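Local coordinates for protein CCMAN5 (Cellulosimicrobium cellulans, PDB 2XSG) that hydrolyses alpha-mannosidic linkages as a family 92 glycoside hydrolase and enables mannose-6-phosphate modification of lysosomal enzymes made in yeast, at residues Y347-A352 against V398-T403; F195-Y200 against V404-S409; L565-M570 against Y596-T601; T607-R612 against A718-S723. All blocks are in the same frame, centred on the assembly; numbering follows the deposited sequence.

Contacts 1 and 2 follow one another along a single run of chain, 398-409, and touch where the N-terminal domain meets the catalytic domain; both centres lie about 13 Å from the centre of the chain. Contact 1 is buried and works through short polar side chains bonded to backbone or carboxylate. Contact 2, only partly buried, relies on apolar edges, waters and a charged pair beside a bound ligand. Contacts 3 and 4 sit farther out, each centre about 27 Å from the chain's centre, yet both are buried. They meet at helix 604-616, where F598 packs on T607 and W610. Contact 3 is apolar, whereas contact 4 adds a glutamine bond to a strand.

Contact 1: Y347-A352 against V398-T403; sequences YYDSWA and VHSVPT
In the catalytic domain of this family 92 enzyme, the short strand 348-349 and the turn leading to helix 353-366 lie beside the loop between helices 368-387 and 409-418, and D349, S350 and W351 each take hold of it. The OG of S400 donates to OD2 of D349 at 2.6 Å, coming in on the anti lone pair, away from the other carboxylate oxygen. That other oxygen, OD1, accepts the backbone N of S350 at 2.7 Å, from well above the carboxylate plane, so the group is gripped at both ends. With CG anti to its own N (chi1 -164°), D349 extends toward S400 and lays its carboxylate along V401, whose CG2 is 3.6 Å from D349 CG. Were D349 an alanine, the S400 hydroxyl and the S350 N-H would probably both lose their carboxylate acceptor, and the V401 methyl much of the surface it packs on. The same methyl packs on S350 CB, 3.7 Å away. S350 OG donates to the carbonyl O of P402 at 2.8 Å, somewhat tilted from the carbonyl plane. T403 turns its OG1 to the backbone N of W351, a nearly straight bond of 2.9 Å with an N-H...O angle of 169°. Beyond the pair, P402 rests on Y200 and L202 of strand 198-208, and H399 stacks on W406. This loop belongs to the six-hairpin catalytic domain, consistent with an (alpha/alpha)6 barrel, on the side where it meets the N-terminal beta domain.

Contact 2: F195-Y200 against V404-S409; sequences FYNAAY and VRWERS
F195 and Y196 lead a beta hairpin of the N-terminal domain up against V404 and R405 in a loop of the catalytic domain. Strands 185-195 and 198-208 are joined by a type II' turn, F195 to A198, and its two central residues reach across to the loop. The apolar contacts are made largely at ring edges. V404 CG2 lies near the plane of the F195 ring, 3.8 Å from CE2. A198 CB similarly meets the rim of the W406 indole, 4.0 Å from CH2. V404 also offers its carbonyl O to the edge of Y196. Among flat polar groups, the Y196 hydroxyl sits over one face of the R405 guanidinium, offset toward its rim and with ring and guanidinium planes 43° apart; OH to NH1 is 3.5 Å, at an angle too poor for a hydrogen bond. Charge pairing holds that guanidinium at its edge: a bend at chi3 (-52°) brings R405 side-on to E407, with NE to OE1 at 2.8 Å and NH2 to OE2 at 3.0 Å. R405 NH1 in turn bonds a ligand that probably came from the crystallisation liquor, and W354 makes a cation-pi contact with the same arginine, so the hairpin tip lies by a pocket at the domain boundary. Two waters lie between polar groups of the two segments. One lies between F195 O and V404 O; the second accepts from N197 ND2 at 3.1 Å and donates to E407 OE2 at 2.7 Å.

Contact 3: L565-M570 against Y596-T601; sequences LGMRHM and YLFNYT
M567 folds back twice, at chi2 (-52°) and chi3 (-64°), and the double bend carries its terminal methyl over the ring of F598. F598 in turn has CG anti to its carbonyl carbon, which sets the ring against the methyl of M567. CE stands 3.6 Å from the ring centroid, only 12° off the normal: a CH-pi contact over the middle of the face. SD is farther along the same normal, 5.0 Å from that centroid, a Met-aromatic arrangement in which the methyl rather than the sulfur does the touching. The rest of the chain has partners too: L597, its side chain crossing that of M567 at about a right angle, puts CB 3.8 Å from SD, and T601 CG2 rests on M567 CG at 3.8 Å. The ring also reaches the backbone of helix 560-570, its CZ lying 3.4 Å from M567 O. Outside the pair, F571 and W610 meet the F598 ring, and R568 turns its charge to E603. The side chain of M567 offers its partners only carbon and sulfur, so the grip is one of dispersion and shape, probably helped by the slight positive character of a methyl bonded to sulfur.

Contact 4: T607-R612 against A718-S723; sequences TQKWAR and AFYVQS
The Y720 ring meets Q608 OE1 at its edge, near the ring plane, while CE1 of the neighbouring F719 lies 3.3 Å above one face, offset toward the rim. F719 itself leans on helix 604-616, with CE1 3.8 Å from CA of K609. The chain of K609 runs alongside both rings; its CD passes 3.7 Å from Y720 OH, its CE lies over a face of W610, and its charge goes on to E573. On the next turn R612 packs CG against F719 CB at 3.5 Å, and its guanidinium continues to T301. Q608, bent at chi2 (147°), brings OE1 to the strand backbone. V721 N donates to OE1 at 2.8 Å with an N-H...O angle of 158°, yet comes from well above the amide's carbonyl plane. A water 2.7 Å from OE1 lies within bonding distance of V721 O and may link the amide oxygen to that carbonyl. With a leucine in place of Q608, the V721 N-H would probably lose its acceptor and the water one of its anchors. The axes of 607-612 and 720-723 come within 8.4 Å, their directions 140° apart. Strand 720-726 pairs antiparallel with 746-752, with a classic beta bulge at Q722 and S723 facing R750, and Q608 takes an N-H on the side turned away from 746-752: a helix set against a strand edge, joining the catalytic domain's helical part to its mixed C-terminal sheet.

Contact 1: Y347-A352 against V398-T403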
# COMPACT_ATOMS: atom_id res chain seq x y z
N TYR A 347 -0.23 14.93 10.21
CA TYR A 347 -1.19 13.86 10.43
C TYR A 347 -1.44 13.12 9.11
O TYR A 347 -1.84 13.72 8.11
CB TYR A 347 -2.50 14.41 11.01
CG TYR A 347 -3.57 13.38 11.25
CD1 TYR A 347 -3.50 12.51 12.33
CD2 TYR A 347 -4.66 13.27 10.38
CE1 TYR A 347 -4.49 11.54 12.54
CE2 TYR A 347 -5.65 12.31 10.60
CZ TYR A 347 -5.56 11.46 11.69
OH TYR A 347 -6.54 10.51 11.91
N TYR A 348 -1.18 11.82 9.13
CA TYR A 348 -1.49 10.93 8.02
C TYR A 348 -2.71 10.07 8.36
O TYR A 348 -3.00 9.79 9.53
CB TYR A 348 -0.27 10.06 7.68
CG TYR A 348 0.91 10.89 7.22
CD1 TYR A 348 1.84 11.40 8.13
CD2 TYR A 348 1.06 11.20 5.87
CE1 TYR A 348 2.91 12.19 7.69
CE2 TYR A 348 2.09 11.98 5.43
CZ TYR A 348 3.01 12.47 6.34
OH TYR A 348 4.02 13.25 5.84
N ASP A 349 -3.42 9.67 7.30
CA ASP A 349 -4.63 8.85 7.41
C ASP A 349 -4.78 8.03 6.14
O ASP A 349 -4.20 8.38 5.09
CB ASP A 349 -5.84 9.76 7.63
CG ASP A 349 -7.07 9.00 8.13
OD1 ASP A 349 -7.00 7.77 8.40
OD2 ASP A 349 -8.14 9.64 8.21
N SER A 350 -5.56 6.96 6.25
CA SER A 350 -5.87 5.97 5.19
C SER A 350 -5.11 4.69 5.44
O SER A 350 -3.94 4.58 5.10
CB SER A 350 -5.57 6.46 3.77
OG SER A 350 -6.10 5.53 2.84
N TRP A 351 -5.77 3.73 6.06
CA TRP A 351 -5.09 2.58 6.62
C TRP A 351 -5.65 1.29 6.04
O TRP A 351 -6.83 1.21 5.75
CB TRP A 351 -5.27 2.59 8.13
CG TRP A 351 -4.82 3.88 8.80
CD1 TRP A 351 -5.60 4.94 9.13
CD2 TRP A 351 -3.49 4.20 9.21
NE1 TRP A 351 -4.83 5.93 9.72
CE2 TRP A 351 -3.53 5.50 9.78
CE3 TRP A 351 -2.27 3.52 9.16
CZ2 TRP A 351 -2.40 6.12 10.31
CZ3 TRP A 351 -1.13 4.15 9.67
CH2 TRP A 351 -1.21 5.44 10.23
N ALA A 352 -4.79 0.29 5.84
CA ALA A 352 -5.22 -1.04 5.41
C ALA A 352 -4.32 -2.01 6.16
O ALA A 352 -3.68 -2.88 5.58
CB ALA A 352 -5.04 -1.20 3.92
N VAL A 398 -17.34 8.42 10.33
CA VAL A 398 -17.01 8.94 9.01
C VAL A 398 -15.53 9.36 9.03
O VAL A 398 -15.12 10.16 9.87
CB VAL A 398 -17.92 10.14 8.63
CG1 VAL A 398 -17.46 10.74 7.31
CG2 VAL A 398 -19.39 9.68 8.53
N HIS A 399 -14.73 8.80 8.13
CA HIS A 399 -13.29 9.10 8.11
C HIS A 399 -12.84 10.32 7.27
O HIS A 399 -13.61 10.83 6.45
CB HIS A 399 -12.52 7.83 7.77
CG HIS A 399 -12.41 6.90 8.94
ND1 HIS A 399 -13.49 6.19 9.42
CD2 HIS A 399 -11.38 6.61 9.75
CE1 HIS A 399 -13.11 5.49 10.47
NE2 HIS A 399 -11.84 5.74 10.70
N SER A 400 -11.62 10.82 7.51
CA SER A 400 -11.17 12.10 6.92
C SER A 400 -10.68 11.96 5.48
O SER A 400 -10.58 12.96 4.77
CB SER A 400 -10.10 12.78 7.81
OG SER A 400 -8.83 12.15 7.72
N VAL A 401 -10.39 10.72 5.08
CA VAL A 401 -9.89 10.37 3.73
C VAL A 401 -10.41 8.95 3.44
O VAL A 401 -10.77 8.24 4.39
CB VAL A 401 -8.35 10.34 3.67
CG1 VAL A 401 -7.75 11.73 3.93
CG2 VAL A 401 -7.78 9.31 4.65
N PRO A 402 -10.45 8.53 2.15
CA PRO A 402 -10.80 7.14 1.90
C PRO A 402 -9.86 6.25 2.67
O PRO A 402 -8.66 6.55 2.79
CB PRO A 402 -10.58 6.97 0.38
CG PRO A 402 -9.99 8.21 -0.11
CD PRO A 402 -10.23 9.28 0.90
N THR A 403 -10.40 5.17 3.22
CA THR A 403 -9.62 4.31 4.11
C THR A 403 -10.15 2.87 4.05
O THR A 403 -11.17 2.60 3.41
CB THR A 403 -9.63 4.88 5.54
OG1 THR A 403 -8.59 4.26 6.33
CG2 THR A 403 -11.01 4.69 6.21

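Contact 2: F195-Y200 against V404-S409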
# COMPACT_ATOMS: atom_id res chain seq x y z
N PHE A 195 -15.74 2.96 1.20
CA PHE A 195 -14.97 1.79 0.81
C PHE A 195 -14.74 0.86 1.99
O PHE A 195 -14.33 1.30 3.07
CB PHE A 195 -13.63 2.17 0.17
CG PHE A 195 -12.82 0.99 -0.29
CD1 PHE A 195 -13.21 0.25 -1.42
CD2 PHE A 195 -11.69 0.58 0.42
CE1 PHE A 195 -12.48 -0.86 -1.85
CE2 PHE A 195 -10.94 -0.53 -0.01
CZ PHE A 195 -11.32 -1.25 -1.15
N TYR A 196 -15.05 -0.41 1.76
CA TYR A 196 -14.84 -1.51 2.72
C TYR A 196 -15.58 -1.39 4.07
O TYR A 196 -16.67 -1.96 4.22
CB TYR A 196 -13.35 -1.86 2.88
CG TYR A 196 -13.14 -3.22 3.47
CD1 TYR A 196 -13.57 -4.39 2.78
CD2 TYR A 196 -12.55 -3.37 4.73
CE1 TYR A 196 -13.40 -5.65 3.33
CE2 TYR A 196 -12.37 -4.64 5.30
CZ TYR A 196 -12.80 -5.77 4.60
OH TYR A 196 -12.62 -7.00 5.16
N ASN A 197 -15.01 -0.66 5.03
CA ASN A 197 -15.64 -0.54 6.36
C ASN A 197 -16.32 0.79 6.64
O ASN A 197 -17.16 0.88 7.53
CB ASN A 197 -14.62 -0.76 7.49
CG ASN A 197 -14.22 -2.22 7.67
OD1 ASN A 197 -15.00 -3.14 7.39
ND2 ASN A 197 -13.01 -2.43 8.14
N ALA A 198 -15.92 1.83 5.92
CA ALA A 198 -16.22 3.18 6.39
C ALA A 198 -16.54 4.14 5.28
O ALA A 198 -16.00 4.03 4.18
CB ALA A 198 -15.03 3.72 7.18
N ALA A 199 -17.42 5.09 5.59
CA ALA A 199 -17.60 6.25 4.75
C ALA A 199 -16.49 7.25 5.07
O ALA A 199 -15.84 7.15 6.13
CB ALA A 199 -18.97 6.87 4.99
N TYR A 200 -16.28 8.20 4.15
CA TYR A 200 -15.31 9.28 4.29
C TYR A 200 -15.87 10.53 3.58
O TYR A 200 -16.63 10.42 2.63
CB TYR A 200 -13.96 8.90 3.67
CG TYR A 200 -14.05 8.71 2.16
CD1 TYR A 200 -14.31 7.47 1.60
CD2 TYR A 200 -13.88 9.80 1.30
CE1 TYR A 200 -14.41 7.31 0.22
CE2 TYR A 200 -14.00 9.66 -0.08
CZ TYR A 200 -14.27 8.41 -0.61
OH TYR A 200 -14.37 8.29 -1.97
N VAL A 404 -9.44 1.95 4.68
CA VAL A 404 -9.79 0.53 4.52
C VAL A 404 -10.09 -0.15 5.85
O VAL A 404 -11.23 -0.39 6.17
CB VAL A 404 -8.72 -0.25 3.74
CG1 VAL A 404 -9.22 -1.66 3.40
CG2 VAL A 404 -8.32 0.51 2.47
N ARG A 405 -9.04 -0.46 6.62
CA ARG A 405 -9.18 -1.34 7.79
C ARG A 405 -7.98 -1.16 8.73
O ARG A 405 -6.93 -0.64 8.31
CB ARG A 405 -9.36 -2.81 7.37
CG ARG A 405 -8.15 -3.42 6.64
CD ARG A 405 -8.44 -4.80 6.06
NE ARG A 405 -9.01 -5.74 7.01
CZ ARG A 405 -9.37 -6.99 6.72
NH1 ARG A 405 -9.19 -7.47 5.51
NH2 ARG A 405 -9.88 -7.77 7.66
N TRP A 406 -8.12 -1.56 9.99
CA TRP A 406 -7.20 -1.10 11.04
C TRP A 406 -6.59 -2.21 11.89
O TRP A 406 -5.82 -1.92 12.80
CB TRP A 406 -7.89 -0.07 11.94
CG TRP A 406 -8.52 1.07 11.17
CD1 TRP A 406 -7.91 2.23 10.76
CD2 TRP A 406 -9.87 1.13 10.69
NE1 TRP A 406 -8.81 3.02 10.06
CE2 TRP A 406 -10.01 2.37 10.00
CE3 TRP A 406 -10.98 0.26 10.76
CZ2 TRP A 406 -11.22 2.76 9.40
CZ3 TRP A 406 -12.18 0.65 10.17
CH2 TRP A 406 -12.28 1.88 9.49
N GLU A 407 -6.91 -3.46 11.60
CA GLU A 407 -6.34 -4.58 12.36
C GLU A 407 -4.82 -4.55 12.29
O GLU A 407 -4.26 -4.13 11.28
CB GLU A 407 -6.84 -5.94 11.84
CG GLU A 407 -8.34 -6.15 11.89
CD GLU A 407 -9.02 -5.89 10.55
OE1 GLU A 407 -8.49 -5.12 9.72
OE2 GLU A 407 -10.11 -6.45 10.33
N ARG A 408 -4.16 -5.01 13.36
CA ARG A 408 -2.70 -5.06 13.48
C ARG A 408 -2.08 -3.71 13.83
O ARG A 408 -0.86 -3.61 13.95
CB ARG A 408 -1.99 -5.64 12.23
CG ARG A 408 -2.50 -6.99 11.69
CD ARG A 408 -2.37 -8.16 12.67
NE ARG A 408 -3.58 -8.32 13.48
CZ ARG A 408 -4.69 -8.96 13.10
NH1 ARG A 408 -4.78 -9.50 11.89
NH2 ARG A 408 -5.73 -9.03 13.93
N SER A 409 -2.91 -2.67 13.98
CA SER A 409 -2.39 -1.35 14.43
C SER A 409 -1.53 -1.46 15.70
O SER A 409 -0.55 -0.74 15.83
CB SER A 409 -3.53 -0.35 14.69
OG SER A 409 -4.16 0.06 13.49
O HOH W 1 -12.95 1.42 5.62
O HOH W 2 -12.12 -5.26 8.96

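Contact 3: L565-M570 against Y596-T601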
# COMPACT_ATOMS: atom_id res chain seq x y z
N LEU A 565 13.13 -29.21 8.55
CA LEU A 565 12.53 -30.05 7.51
C LEU A 565 11.17 -29.46 7.05
O LEU A 565 10.83 -29.54 5.87
CB LEU A 565 12.37 -31.49 8.00
CG LEU A 565 13.66 -32.31 8.16
CD1 LEU A 565 13.40 -33.55 8.97
CD2 LEU A 565 14.25 -32.70 6.80
N GLY A 566 10.42 -28.88 7.98
CA GLY A 566 9.17 -28.17 7.64
C GLY A 566 9.40 -27.02 6.66
O GLY A 566 8.67 -26.88 5.66
N MET A 567 10.43 -26.22 6.94
CA MET A 567 10.78 -25.06 6.11
C MET A 567 11.18 -25.50 4.73
O MET A 567 10.72 -24.94 3.74
CB MET A 567 11.88 -24.24 6.77
CG MET A 567 11.35 -23.11 7.64
SD MET A 567 10.15 -22.01 6.83
CE MET A 567 11.14 -21.28 5.54
N ARG A 568 12.01 -26.54 4.65
CA ARG A 568 12.34 -27.14 3.36
C ARG A 568 11.11 -27.63 2.59
O ARG A 568 11.01 -27.38 1.40
CB ARG A 568 13.40 -28.24 3.52
CG ARG A 568 14.71 -27.69 4.11
CD ARG A 568 15.78 -28.76 4.32
NE ARG A 568 16.27 -29.22 3.03
CZ ARG A 568 17.40 -28.83 2.44
NH1 ARG A 568 18.21 -27.97 3.03
NH2 ARG A 568 17.72 -29.32 1.26
N HIS A 569 10.18 -28.31 3.26
CA HIS A 569 8.94 -28.76 2.63
C HIS A 569 8.04 -27.59 2.18
O HIS A 569 7.43 -27.65 1.11
CB HIS A 569 8.15 -29.67 3.58
CG HIS A 569 7.09 -30.47 2.91
ND1 HIS A 569 7.37 -31.50 2.04
CD2 HIS A 569 5.74 -30.40 2.96
CE1 HIS A 569 6.25 -32.03 1.59
NE2 HIS A 569 5.24 -31.38 2.14
N MET A 570 7.97 -26.54 3.01
CA MET A 570 7.24 -25.30 2.68
C MET A 570 7.59 -24.75 1.29
O MET A 570 6.75 -24.20 0.58
CB MET A 570 7.54 -24.22 3.71
CG MET A 570 6.74 -22.93 3.55
SD MET A 570 5.09 -23.18 4.23
CE MET A 570 4.34 -21.59 3.89
N TYR A 596 12.36 -15.72 4.54
CA TYR A 596 13.43 -15.34 5.46
C TYR A 596 13.52 -16.23 6.70
O TYR A 596 14.34 -15.96 7.58
CB TYR A 596 13.29 -13.87 5.85
CG TYR A 596 13.34 -12.92 4.67
CD1 TYR A 596 12.19 -12.60 3.96
CD2 TYR A 596 14.55 -12.34 4.27
CE1 TYR A 596 12.24 -11.73 2.86
CE2 TYR A 596 14.61 -11.48 3.18
CZ TYR A 596 13.45 -11.18 2.49
OH TYR A 596 13.50 -10.32 1.41
N LEU A 597 12.70 -17.27 6.79
CA LEU A 597 12.73 -18.13 7.99
C LEU A 597 13.81 -19.20 7.99
O LEU A 597 14.08 -19.83 9.02
CB LEU A 597 11.35 -18.72 8.29
CG LEU A 597 10.24 -17.66 8.40
CD1 LEU A 597 8.91 -18.31 8.77
CD2 LEU A 597 10.61 -16.57 9.40
N PHE A 598 14.44 -19.42 6.83
CA PHE A 598 15.57 -20.34 6.75
C PHE A 598 16.74 -19.89 7.62
O PHE A 598 17.53 -20.73 8.07
CB PHE A 598 16.00 -20.55 5.30
CG PHE A 598 15.02 -21.34 4.49
CD1 PHE A 598 14.23 -20.71 3.51
CD2 PHE A 598 14.87 -22.72 4.68
CE1 PHE A 598 13.34 -21.44 2.72
CE2 PHE A 598 13.98 -23.46 3.90
CZ PHE A 598 13.20 -22.81 2.92
N ASN A 599 16.85 -18.57 7.86
CA ASN A 599 17.82 -18.01 8.81
C ASN A 599 17.62 -18.59 10.21
O ASN A 599 18.57 -18.71 10.98
CB ASN A 599 17.67 -16.49 8.90
CG ASN A 599 18.20 -15.75 7.68
OD1 ASN A 599 18.74 -16.34 6.75
ND2 ASN A 599 18.03 -14.43 7.68
N TYR A 600 16.38 -18.93 10.54
CA TYR A 600 16.04 -19.46 11.86
C TYR A 600 16.26 -20.95 11.96
O TYR A 600 16.38 -21.47 13.06
CB TYR A 600 14.58 -19.16 12.20
CG TYR A 600 14.25 -17.69 12.41
CD1 TYR A 600 14.05 -16.84 11.32
CD2 TYR A 600 14.09 -17.17 13.70
CE1 TYR A 600 13.71 -15.49 11.50
CE2 TYR A 600 13.74 -15.80 13.89
CZ TYR A 600 13.54 -14.99 12.78
OH TYR A 600 13.22 -13.66 12.92
N THR A 601 16.29 -21.64 10.82
CA THR A 601 16.52 -23.08 10.83
C THR A 601 17.96 -23.44 10.51
O THR A 601 18.23 -24.59 10.16
CB THR A 601 15.63 -23.83 9.80
OG1 THR A 601 15.85 -23.29 8.49
CG2 THR A 601 14.15 -23.74 10.19

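Contact 4: T607-R612 against A718-S723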
# COMPACT_ATOMS: atom_id res chain seq x y z
N THR A 607 17.53 -18.81 2.46
CA THR A 607 16.87 -17.51 2.54
C THR A 607 17.41 -16.61 1.41
O THR A 607 16.64 -16.02 0.65
CB THR A 607 17.03 -16.88 3.95
OG1 THR A 607 16.06 -17.45 4.83
CG2 THR A 607 16.84 -15.34 3.93
N GLN A 608 18.73 -16.58 1.28
CA GLN A 608 19.37 -15.81 0.21
C GLN A 608 18.88 -16.23 -1.16
O GLN A 608 18.53 -15.38 -1.98
CB GLN A 608 20.89 -15.95 0.30
CG GLN A 608 21.45 -15.33 1.57
CD GLN A 608 22.66 -16.06 2.10
OE1 GLN A 608 23.50 -16.55 1.33
NE2 GLN A 608 22.77 -16.14 3.41
N LYS A 609 18.85 -17.54 -1.41
CA LYS A 609 18.36 -18.06 -2.68
C LYS A 609 16.94 -17.61 -2.96
O LYS A 609 16.65 -17.06 -4.03
CB LYS A 609 18.42 -19.60 -2.71
CG LYS A 609 18.03 -20.20 -4.08
CD LYS A 609 17.93 -21.75 -4.08
CE LYS A 609 16.78 -22.22 -3.18
NZ LYS A 609 16.52 -23.68 -3.29
N TRP A 610 16.05 -17.84 -2.00
CA TRP A 610 14.63 -17.56 -2.18
C TRP A 610 14.31 -16.08 -2.28
O TRP A 610 13.44 -15.70 -3.07
CB TRP A 610 13.79 -18.23 -1.08
CG TRP A 610 13.65 -19.69 -1.38
CD1 TRP A 610 14.21 -20.74 -0.70
CD2 TRP A 610 12.96 -20.26 -2.50
NE1 TRP A 610 13.88 -21.93 -1.31
CE2 TRP A 610 13.11 -21.66 -2.42
CE3 TRP A 610 12.19 -19.72 -3.55
CZ2 TRP A 610 12.53 -22.53 -3.35
CZ3 TRP A 610 11.63 -20.58 -4.48
CH2 TRP A 610 11.80 -21.97 -4.37
N ALA A 611 15.02 -15.26 -1.50
CA ALA A 611 14.89 -13.80 -1.61
C ALA A 611 15.26 -13.32 -3.01
O ALA A 611 14.49 -12.60 -3.65
CB ALA A 611 15.72 -13.09 -0.55
N ARG A 612 16.43 -13.72 -3.50
CA ARG A 612 16.83 -13.33 -4.84
C ARG A 612 15.87 -13.87 -5.91
O ARG A 612 15.53 -13.16 -6.86
CB ARG A 612 18.29 -13.72 -5.13
CG ARG A 612 18.82 -13.22 -6.47
CD ARG A 612 19.01 -11.72 -6.52
NE ARG A 612 19.22 -11.22 -7.89
CZ ARG A 612 20.27 -10.49 -8.28
NH1 ARG A 612 21.23 -10.15 -7.43
NH2 ARG A 612 20.35 -10.07 -9.55
N ALA A 718 25.57 -14.69 -8.55
CA ALA A 718 26.26 -14.59 -7.26
C ALA A 718 25.37 -13.90 -6.23
O ALA A 718 25.55 -12.73 -5.90
CB ALA A 718 27.61 -13.87 -7.41
N PHE A 719 24.41 -14.65 -5.70
CA PHE A 719 23.42 -14.11 -4.77
C PHE A 719 23.52 -14.71 -3.36
O PHE A 719 22.64 -14.49 -2.53
CB PHE A 719 22.00 -14.27 -5.36
CG PHE A 719 21.69 -15.67 -5.80
CD1 PHE A 719 21.38 -16.65 -4.87
CD2 PHE A 719 21.71 -16.01 -7.16
CE1 PHE A 719 21.09 -17.96 -5.28
CE2 PHE A 719 21.42 -17.30 -7.57
CZ PHE A 719 21.12 -18.28 -6.63
N TYR A 720 24.57 -15.50 -3.11
CA TYR A 720 24.80 -16.12 -1.79
C TYR A 720 25.87 -15.33 -1.07
O TYR A 720 26.89 -14.95 -1.67
CB TYR A 720 25.29 -17.56 -1.92
CG TYR A 720 24.31 -18.58 -2.48
CD1 TYR A 720 23.24 -19.04 -1.72
CD2 TYR A 720 24.47 -19.10 -3.76
CE1 TYR A 720 22.35 -19.95 -2.21
CE2 TYR A 720 23.57 -20.04 -4.27
CZ TYR A 720 22.52 -20.47 -3.47
OH TYR A 720 21.61 -21.40 -3.93
N VAL A 721 25.66 -15.09 0.23
CA VAL A 721 26.65 -14.42 1.06
C VAL A 721 27.76 -15.40 1.41
O VAL A 721 27.48 -16.52 1.79
CB VAL A 721 26.01 -13.82 2.33
CG1 VAL A 721 27.07 -13.22 3.25
CG2 VAL A 721 24.96 -12.76 1.94
N GLN A 722 29.02 -14.99 1.22
CA GLN A 722 30.18 -15.83 1.53
C GLN A 722 30.81 -15.43 2.86
O GLN A 722 31.34 -16.26 3.58
CB GLN A 722 31.25 -15.73 0.43
CG GLN A 722 30.72 -15.97 -0.96
CD GLN A 722 30.08 -17.36 -1.14
OE1 GLN A 722 28.87 -17.47 -1.43
NE2 GLN A 722 30.88 -18.40 -0.98
N SER A 723 30.76 -14.14 3.16
CA SER A 723 31.29 -13.59 4.40
C SER A 723 30.75 -12.18 4.52
O SER A 723 30.19 -11.65 3.55
CB SER A 723 32.83 -13.58 4.39
OG SER A 723 33.31 -12.49 3.63
O HOH W 3 25.38 -18.51 1.64